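Local coordinates for ABC transporter substrate-binding protein-branched chain amino acid transport (PDB 4GNR) that binds isoleucine and probably delivers branched-chain amino acids to an ABC transporter as its substrate-binding protein, at residues T113-Q125 and S324-Y336. Sequence-based numbering, arbitrary orientation.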
ATOM      1  N   THR A 113      -5.657  -1.570 -13.698  1.00  7.48           N
ATOM      2  CA  THR A 113      -6.208  -2.816 -14.200  1.00  7.51           C
ATOM      3  C   THR A 113      -6.990  -2.731 -15.512  1.00  7.57           C
ATOM      4  O   THR A 113      -7.416  -3.762 -16.015  1.00  7.46           O
ATOM      5  CB  THR A 113      -7.194  -3.400 -13.171  1.00  7.65           C
ATOM      6  OG1 THR A 113      -8.189  -2.405 -12.929  1.00  8.50           O
ATOM      7  CG2 THR A 113      -6.511  -3.829 -11.878  1.00  9.20           C
ATOM      8  N   LYS A 114      -7.145  -1.547 -16.100  0.50  8.56           N
ATOM      9  CA  LYS A 114      -7.991  -1.438 -17.306  0.50  9.54           C
ATOM     10  C   LYS A 114      -7.527  -2.337 -18.430  0.50  9.03           C
ATOM     11  O   LYS A 114      -6.409  -2.190 -18.916  0.50  9.74           O
ATOM     12  CB  LYS A 114      -8.119   0.010 -17.794  0.50 11.08           C
ATOM     13  CG  LYS A 114      -9.027   0.881 -16.952  0.50 14.65           C
ATOM     14  CD  LYS A 114      -9.193   2.346 -17.353  0.50 18.70           C
ATOM     15  CE  LYS A 114     -10.188   2.915 -16.283  0.50 20.52           C
ATOM     16  NZ  LYS A 114     -10.597   4.345 -16.312  0.50 23.13           N
ATOM     17  N   GLY A 115      -8.396  -3.260 -18.847  1.00  8.44           N
ATOM     18  CA  GLY A 115      -8.062  -4.197 -19.919  1.00  8.54           C
ATOM     19  C   GLY A 115      -7.018  -5.250 -19.595  1.00  8.31           C
ATOM     20  O   GLY A 115      -6.623  -6.008 -20.479  1.00 10.35           O
ATOM     21  N   GLN A 116      -6.612  -5.328 -18.329  1.00  7.66           N
ATOM     22  CA  GLN A 116      -5.537  -6.250 -17.927  1.00  7.64           C
ATOM     23  C   GLN A 116      -6.110  -7.555 -17.441  1.00  7.57           C
ATOM     24  O   GLN A 116      -6.435  -7.700 -16.262  1.00  8.77           O
ATOM     25  CB  GLN A 116      -4.695  -5.585 -16.832  1.00  7.76           C
ATOM     26  CG  GLN A 116      -4.004  -4.296 -17.243  1.00  8.43           C
ATOM     27  CD  GLN A 116      -2.786  -4.476 -18.115  1.00  8.39           C
ATOM     28  OE1 GLN A 116      -2.462  -5.576 -18.556  1.00  9.56           O
ATOM     29  NE2 GLN A 116      -2.090  -3.381 -18.378  1.00 10.71           N
ATOM     30  N   ASP A 117      -6.222  -8.530 -18.321  0.50  7.80           N
ATOM     31  CA  ASP A 117      -6.847  -9.759 -17.900  0.50  8.32           C
ATOM     32  C   ASP A 117      -6.003 -10.536 -16.862  0.50  7.87           C
ATOM     33  O   ASP A 117      -6.552 -11.394 -16.176  0.50  9.10           O
ATOM     34  CB  ASP A 117      -7.170 -10.598 -19.118  0.50  8.84           C
ATOM     35  CG  ASP A 117      -8.275 -11.576 -18.863  0.50 11.03           C
ATOM     36  OD1 ASP A 117      -9.229 -11.215 -18.145  0.50 14.73           O
ATOM     37  OD2 ASP A 117      -8.228 -12.671 -19.437  0.50 14.34           O
ATOM     38  N   TYR A 118      -4.698 -10.236 -16.748  1.00  7.11           N
ATOM     39  CA  TYR A 118      -3.832 -10.932 -15.803  1.00  7.56           C
ATOM     40  C   TYR A 118      -3.407 -10.113 -14.597  1.00  7.65           C
ATOM     41  O   TYR A 118      -2.539 -10.563 -13.856  1.00 10.97           O
ATOM     42  CB  TYR A 118      -2.623 -11.546 -16.536  1.00  8.47           C
ATOM     43  CG  TYR A 118      -3.061 -12.709 -17.407  1.00  9.73           C
ATOM     44  CD1 TYR A 118      -3.138 -13.983 -16.871  1.00 10.31           C
ATOM     45  CD2 TYR A 118      -3.468 -12.538 -18.721  1.00 12.90           C
ATOM     46  CE1 TYR A 118      -3.590 -15.055 -17.601  1.00 13.26           C
ATOM     47  CE2 TYR A 118      -3.923 -13.629 -19.489  1.00 14.90           C
ATOM     48  CZ  TYR A 118      -3.984 -14.870 -18.901  1.00 15.28           C
ATOM     49  OH  TYR A 118      -4.435 -15.955 -19.627  1.00 20.75           O
ATOM     50  N   LEU A 119      -3.983  -8.938 -14.381  1.00  6.57           N
ATOM     51  CA  LEU A 119      -3.650  -8.125 -13.217  1.00  6.10           C
ATOM     52  C   LEU A 119      -4.839  -8.041 -12.261  1.00  5.78           C
ATOM     53  O   LEU A 119      -5.979  -7.831 -12.686  1.00  6.51           O
ATOM     54  CB  LEU A 119      -3.258  -6.704 -13.607  1.00  6.56           C
ATOM     55  CG  LEU A 119      -2.773  -5.802 -12.458  1.00  6.85           C
ATOM     56  CD1 LEU A 119      -1.504  -6.334 -11.813  1.00  7.64           C
ATOM     57  CD2 LEU A 119      -2.545  -4.388 -12.970  1.00  8.41           C
ATOM     58  N   PHE A 120      -4.533  -8.172 -10.971  1.00  5.50           N
ATOM     59  CA  PHE A 120      -5.497  -8.010  -9.892  1.00  5.56           C
ATOM     60  C   PHE A 120      -4.910  -7.033  -8.884  1.00  5.19           C
ATOM     61  O   PHE A 120      -3.700  -7.065  -8.632  1.00  5.57           O
ATOM     62  CB  PHE A 120      -5.823  -9.344  -9.211  1.00  5.55           C
ATOM     63  CG  PHE A 120      -6.469 -10.306 -10.160  1.00  6.17           C
ATOM     64  CD1 PHE A 120      -5.702 -11.050 -11.053  1.00  6.67           C
ATOM     65  CD2 PHE A 120      -7.851 -10.415 -10.232  1.00  7.07           C
ATOM     66  CE1 PHE A 120      -6.296 -11.881 -11.992  1.00  7.77           C
ATOM     67  CE2 PHE A 120      -8.448 -11.248 -11.162  1.00  8.63           C
ATOM     68  CZ  PHE A 120      -7.671 -11.988 -12.035  1.00  8.49           C
ATOM     69  N   ILE A 121      -5.755  -6.202  -8.282  1.00  5.12           N
ATOM     70  CA  ILE A 121      -5.324  -5.195  -7.299  1.00  5.21           C
ATOM     71  C   ILE A 121      -6.118  -5.407  -6.017  1.00  5.12           C
ATOM     72  O   ILE A 121      -7.345  -5.409  -6.036  1.00  5.98           O
ATOM     73  CB  ILE A 121      -5.504  -3.769  -7.840  1.00  6.18           C
ATOM     74  CG1 ILE A 121      -4.632  -3.519  -9.068  1.00  7.14           C
ATOM     75  CG2 ILE A 121      -5.241  -2.747  -6.756  1.00  6.68           C
ATOM     76  CD1 ILE A 121      -3.196  -3.539  -8.804  1.00  8.31           C
ATOM     77  N   GLY A 122      -5.416  -5.553  -4.897  1.00  5.28           N
ATOM     78  CA  GLY A 122      -6.077  -5.833  -3.629  1.00  5.35           C
ATOM     79  C   GLY A 122      -6.586  -4.658  -2.818  1.00  5.42           C
ATOM     80  O   GLY A 122      -7.220  -4.864  -1.801  1.00  6.15           O
ATOM     81  N   THR A 123      -6.336  -3.449  -3.296  1.00  5.88           N
ATOM     82  CA  THR A 123      -6.584  -2.230  -2.524  1.00  6.12           C
ATOM     83  C   THR A 123      -7.424  -1.186  -3.263  1.00  6.38           C
ATOM     84  O   THR A 123      -7.929  -1.407  -4.371  1.00  7.72           O
ATOM     85  CB  THR A 123      -5.175  -1.654  -2.107  1.00  6.63           C
ATOM     86  OG1 THR A 123      -5.351  -0.648  -1.107  1.00  7.33           O
ATOM     87  CG2 THR A 123      -4.428  -1.121  -3.309  1.00  7.28           C
ATOM     88  N   PHE A 124      -7.622  -0.051  -2.597  1.00  6.66           N
ATOM     89  CA  PHE A 124      -8.329   1.094  -3.137  1.00  6.79           C
ATOM     90  C   PHE A 124      -7.409   1.891  -4.098  1.00  6.41           C
ATOM     91  O   PHE A 124      -6.252   1.530  -4.321  1.00  7.06           O
ATOM     92  CB  PHE A 124      -8.920   1.942  -1.986  1.00  7.55           C
ATOM     93  CG  PHE A 124      -7.948   2.195  -0.842  1.00  8.08           C
ATOM     94  CD1 PHE A 124      -8.240   1.734   0.433  1.00  9.18           C
ATOM     95  CD2 PHE A 124      -6.740   2.859  -1.040  1.00  8.37           C
ATOM     96  CE1 PHE A 124      -7.352   1.948   1.495  1.00 10.60           C
ATOM     97  CE2 PHE A 124      -5.834   3.043   0.017  1.00  9.56           C
ATOM     98  CZ  PHE A 124      -6.140   2.578   1.272  1.00 10.33           C
ATOM     99  N   GLN A 125      -7.934   2.976  -4.660  1.00  7.28           N
ATOM    100  CA  GLN A 125      -7.211   3.795  -5.649  1.00  7.14           C
ATOM    101  C   GLN A 125      -6.913   5.206  -5.170  1.00  7.14           C
ATOM    102  O   GLN A 125      -7.494   5.709  -4.183  1.00  8.02           O
ATOM    103  CB  GLN A 125      -7.934   3.814  -7.015  1.00  8.89           C
ATOM    104  CG  GLN A 125      -7.750   2.549  -7.867  1.00  8.65           C
ATOM    105  CD  GLN A 125      -8.319   1.302  -7.231  1.00  8.04           C
ATOM    106  OE1 GLN A 125      -9.507   1.246  -6.897  1.00  9.90           O
ATOM    107  NE2 GLN A 125      -7.500   0.281  -7.098  1.00  9.06           N
ATOM    108  N   SER A 324     -13.954  -8.428  -3.166  1.00  7.68           N
ATOM    109  CA  SER A 324     -15.000  -8.747  -4.128  1.00  8.52           C
ATOM    110  C   SER A 324     -14.599  -8.102  -5.445  1.00  8.03           C
ATOM    111  O   SER A 324     -14.736  -6.883  -5.618  1.00  9.07           O
ATOM    112  CB  SER A 324     -16.346  -8.180  -3.632  1.00 10.18           C
ATOM    113  OG  SER A 324     -17.409  -8.496  -4.506  1.00 12.57           O
ATOM    114  N   PHE A 325     -14.052  -8.901  -6.359  1.00  8.03           N
ATOM    115  CA  PHE A 325     -13.568  -8.349  -7.609  1.00  8.16           C
ATOM    116  C   PHE A 325     -14.681  -8.005  -8.583  1.00  8.59           C
ATOM    117  O   PHE A 325     -15.632  -8.753  -8.769  1.00 11.26           O
ATOM    118  CB  PHE A 325     -12.540  -9.258  -8.316  1.00  8.32           C
ATOM    119  CG  PHE A 325     -11.188  -9.341  -7.604  1.00  7.33           C
ATOM    120  CD1 PHE A 325     -10.422  -8.200  -7.445  1.00  7.00           C
ATOM    121  CD2 PHE A 325     -10.670 -10.533  -7.148  1.00  8.36           C
ATOM    122  CE1 PHE A 325      -9.198  -8.249  -6.795  1.00  7.39           C
ATOM    123  CE2 PHE A 325      -9.435 -10.580  -6.503  1.00  8.88           C
ATOM    124  CZ  PHE A 325      -8.714  -9.433  -6.320  1.00  7.61           C
ATOM    125  N   ASP A 326     -14.561  -6.838  -9.185  1.00  8.73           N
ATOM    126  CA  ASP A 326     -15.482  -6.357 -10.214  1.00  9.32           C
ATOM    127  C   ASP A 326     -14.903  -6.798 -11.575  1.00  9.29           C
ATOM    128  O   ASP A 326     -13.882  -7.494 -11.652  1.00  9.52           O
ATOM    129  CB  ASP A 326     -15.738  -4.841 -10.117  1.00 10.18           C
ATOM    130  CG  ASP A 326     -14.510  -3.977 -10.395  1.00  9.96           C
ATOM    131  OD1 ASP A 326     -13.533  -4.469 -10.992  1.00  9.33           O
ATOM    132  OD2 ASP A 326     -14.578  -2.763 -10.056  1.00 13.17           O
ATOM    133  N   ALA A 327     -15.560  -6.413 -12.658  1.00 10.35           N
ATOM    134  CA  ALA A 327     -15.126  -6.818 -14.004  1.00 11.57           C
ATOM    135  C   ALA A 327     -13.725  -6.345 -14.360  1.00 11.12           C
ATOM    136  O   ALA A 327     -13.072  -6.922 -15.233  1.00 13.09           O
ATOM    137  CB  ALA A 327     -16.109  -6.329 -15.054  1.00 13.45           C
ATOM    138  N   ASP A 328     -13.296  -5.256 -13.741  1.00 10.15           N
ATOM    139  CA  ASP A 328     -11.969  -4.648 -13.939  1.00 10.01           C
ATOM    140  C   ASP A 328     -10.951  -5.134 -12.903  1.00  8.19           C
ATOM    141  O   ASP A 328      -9.900  -4.506 -12.742  1.00  8.97           O
ATOM    142  CB  ASP A 328     -12.063  -3.129 -13.955  1.00 11.11           C
ATOM    143  CG  ASP A 328     -12.806  -2.586 -15.169  1.00 15.35           C
ATOM    144  OD1 ASP A 328     -12.687  -3.162 -16.276  1.00 16.81           O
ATOM    145  OD2 ASP A 328     -13.453  -1.530 -15.008  1.00 22.71           O
ATOM    146  N   HIS A 329     -11.242  -6.228 -12.194  1.00  7.45           N
ATOM    147  CA  HIS A 329     -10.284  -6.799 -11.257  1.00  6.81           C
ATOM    148  C   HIS A 329      -9.895  -5.878 -10.110  1.00  6.59           C
ATOM    149  O   HIS A 329      -8.786  -5.965  -9.557  1.00  6.73           O
ATOM    150  CB  HIS A 329      -9.040  -7.369 -11.947  1.00  7.08           C
ATOM    151  CG  HIS A 329      -9.310  -8.451 -12.942  1.00  7.54           C
ATOM    152  ND1 HIS A 329      -8.287  -8.960 -13.699  1.00  7.58           N
ATOM    153  CD2 HIS A 329     -10.436  -9.093 -13.347  1.00  8.68           C
ATOM    154  CE1 HIS A 329      -8.763  -9.882 -14.521  1.00  8.29           C
ATOM    155  NE2 HIS A 329     -10.069  -9.971 -14.339  1.00  9.08           N
ATOM    156  N   ASN A 330     -10.839  -5.019  -9.748  1.00  7.19           N
ATOM    157  CA  ASN A 330     -10.705  -4.134  -8.590  1.00  7.43           C
ATOM    158  C   ASN A 330     -11.717  -4.545  -7.519  1.00  7.10           C
ATOM    159  O   ASN A 330     -12.772  -5.125  -7.814  1.00  8.59           O
ATOM    160  CB  ASN A 330     -10.982  -2.669  -8.924  1.00  7.72           C
ATOM    161  CG  ASN A 330      -9.957  -2.070  -9.845  1.00  8.50           C
ATOM    162  OD1 ASN A 330     -10.304  -1.662 -10.955  1.00 14.03           O
ATOM    163  ND2 ASN A 330      -8.707  -2.073  -9.461  1.00  9.67           N
ATOM    164  N   THR A 331     -11.395  -4.226  -6.277  1.00  7.27           N
ATOM    165  CA  THR A 331     -12.272  -4.454  -5.160  1.00  6.81           C
ATOM    166  C   THR A 331     -12.405  -3.186  -4.346  1.00  6.83           C
ATOM    167  O   THR A 331     -11.417  -2.473  -4.126  1.00  7.59           O
ATOM    168  CB  THR A 331     -11.742  -5.602  -4.241  1.00  7.33           C
ATOM    169  OG1 THR A 331     -12.652  -5.820  -3.152  1.00  7.86           O
ATOM    170  CG2 THR A 331     -10.298  -5.395  -3.753  1.00  7.84           C
ATOM    171  N   VAL A 332     -13.628  -2.918  -3.870  1.00  7.89           N
ATOM    172  CA  VAL A 332     -13.825  -1.853  -2.913  1.00  7.90           C
ATOM    173  C   VAL A 332     -13.143  -2.392  -1.613  1.00  7.45           C
ATOM    174  O   VAL A 332     -13.151  -3.606  -1.343  1.00  8.61           O
ATOM    175  CB  VAL A 332     -15.328  -1.574  -2.686  1.00  8.55           C
ATOM    176  CG1 VAL A 332     -15.544  -0.588  -1.571  1.00 12.22           C
ATOM    177  CG2 VAL A 332     -15.945  -1.031  -3.959  1.00 11.83           C
ATOM    178  N   LYS A 333     -12.545  -1.495  -0.850  1.00  6.98           N
ATOM    179  CA  LYS A 333     -11.912  -1.825   0.405  1.00  7.29           C
ATOM    180  C   LYS A 333     -12.272  -0.778   1.451  1.00  7.42           C
ATOM    181  O   LYS A 333     -12.410   0.415   1.145  1.00  8.15           O
ATOM    182  CB  LYS A 333     -10.389  -1.860   0.288  1.00  7.65           C
ATOM    183  CG  LYS A 333      -9.854  -2.899  -0.681  1.00  8.80           C
ATOM    184  CD  LYS A 333     -10.117  -4.351  -0.253  1.00  7.31           C
ATOM    185  CE  LYS A 333      -9.413  -4.737   1.007  1.00  7.74           C
ATOM    186  NZ  LYS A 333      -9.591  -6.182   1.263  1.00  7.20           N
ATOM    187  N   THR A 334     -12.392  -1.231   2.691  1.00  7.82           N
ATOM    188  CA  THR A 334     -12.594  -0.314   3.811  1.00  8.43           C
ATOM    189  C   THR A 334     -11.312   0.508   4.001  1.00  7.72           C
ATOM    190  O   THR A 334     -10.184   0.002   3.901  1.00  9.93           O
ATOM    191  CB  THR A 334     -12.892  -1.083   5.084  1.00 10.00           C
ATOM    192  OG1 THR A 334     -14.103  -1.819   4.877  1.00 13.49           O
ATOM    193  CG2 THR A 334     -13.027  -0.168   6.299  1.00 12.31           C
ATOM    194  N   ALA A 335     -11.500   1.786   4.283  1.00  7.37           N
ATOM    195  CA  ALA A 335     -10.400   2.696   4.563  1.00  7.36           C
ATOM    196  C   ALA A 335     -10.630   3.343   5.924  1.00  7.23           C
ATOM    197  O   ALA A 335     -11.759   3.548   6.369  1.00  7.87           O
ATOM    198  CB  ALA A 335     -10.274   3.765   3.485  1.00  8.96           C
ATOM    199  N   TYR A 336      -9.516   3.668   6.556  1.00  7.01           N
ATOM    200  CA  TYR A 336      -9.476   4.333   7.831  1.00  7.77           C
ATOM    201  C   TYR A 336      -8.565   5.539   7.770  1.00  7.89           C
ATOM    202  O   TYR A 336      -7.579   5.555   7.031  1.00  9.36           O
ATOM    203  CB  TYR A 336      -8.847   3.414   8.910  1.00  9.15           C
ATOM    204  CG  TYR A 336      -9.537   2.078   9.037  1.00  9.57           C
ATOM    205  CD1 TYR A 336      -9.123   1.005   8.272  1.00 10.54           C
ATOM    206  CD2 TYR A 336     -10.599   1.879   9.911  1.00 12.82           C
ATOM    207  CE1 TYR A 336      -9.733  -0.224   8.344  1.00 13.22           C
ATOM    208  CE2 TYR A 336     -11.228   0.645   9.991  1.00 14.57           C
ATOM    209  CZ  TYR A 336     -10.776  -0.405   9.204  1.00 14.66           C
ATOM    210  OH  TYR A 336     -11.352  -1.658   9.257  1.00 19.36           O
TER
HETATM  211  O   HOH W   1     -10.778  -4.298 -17.607  1.00 14.47           O
HETATM  212  O   HOH W   2     -11.566 -11.545 -16.023  0.50 13.99           O
HETATM  213  O   HOH W   3      -8.766  -3.027  -6.366  1.00  7.24           O
HETATM  214  O   HOH W   4      -7.656  -7.353  -0.723  1.00  7.52           O
HETATM  215  O   HOH W   5     -11.076  -0.711  -6.189  0.50  8.72           O
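His-329 lies flat against Phe-120 in an offset stack, ring centroids 4.0 Å apart and planes only 8° from parallel. The imidazole suits this place because its face can pack on a phenyl ring while its edge serves polar partners: ND1 donates a hydrogen bond to Leu-119 O (2.8 Å), almost in the ring plane, and NE2 meets a water that also bonds Asp-117 OD1, whose partner oxygen OD2 forms a salt bridge with Lys-307. Stack and bond together fix the ring's rotation. With CG anti to its own carbonyl carbon (chi1 -63°), Phe-120 lays CE2 over one imidazole face and turns an edge to the face of Phe-325, planes at 64°, completing a T-shaped pair in a three-ring cluster. His-329 ends a type I turn begun at Asp-326, its N bonded to Asp-326 O; its own carbonyl accepts from Ile-121 N at 3.3 Å. Asp-326 OD1 accepts from Asn-330 N, just past the turn. Threonine's hydroxyl sits one bond from CB, so Thr-113 OG1 donates in the plane of the Asp-328 carbonyl (2.7 Å) while CB and CG2 stay against the same chain. Lys-333 bends at chi2 and chi3, packing its long methylene chain over Gly-122 O, with CD 3.3 Å from it, and carrying NZ on to Thr-320 OG1 and Gln-322 O. Phe-124 rests CE1 on Ala-335 CB (4.0 Å). Strand 119-121, outermost in the five-stranded parallel sheet, is flanked by strand 102-104, while helix 303-310 packs on Phe-120; segment 324-336 runs alongside and into strand 335-341 of the mixed sheet, connecting the two lobes of this periplasmic-binding-protein fold.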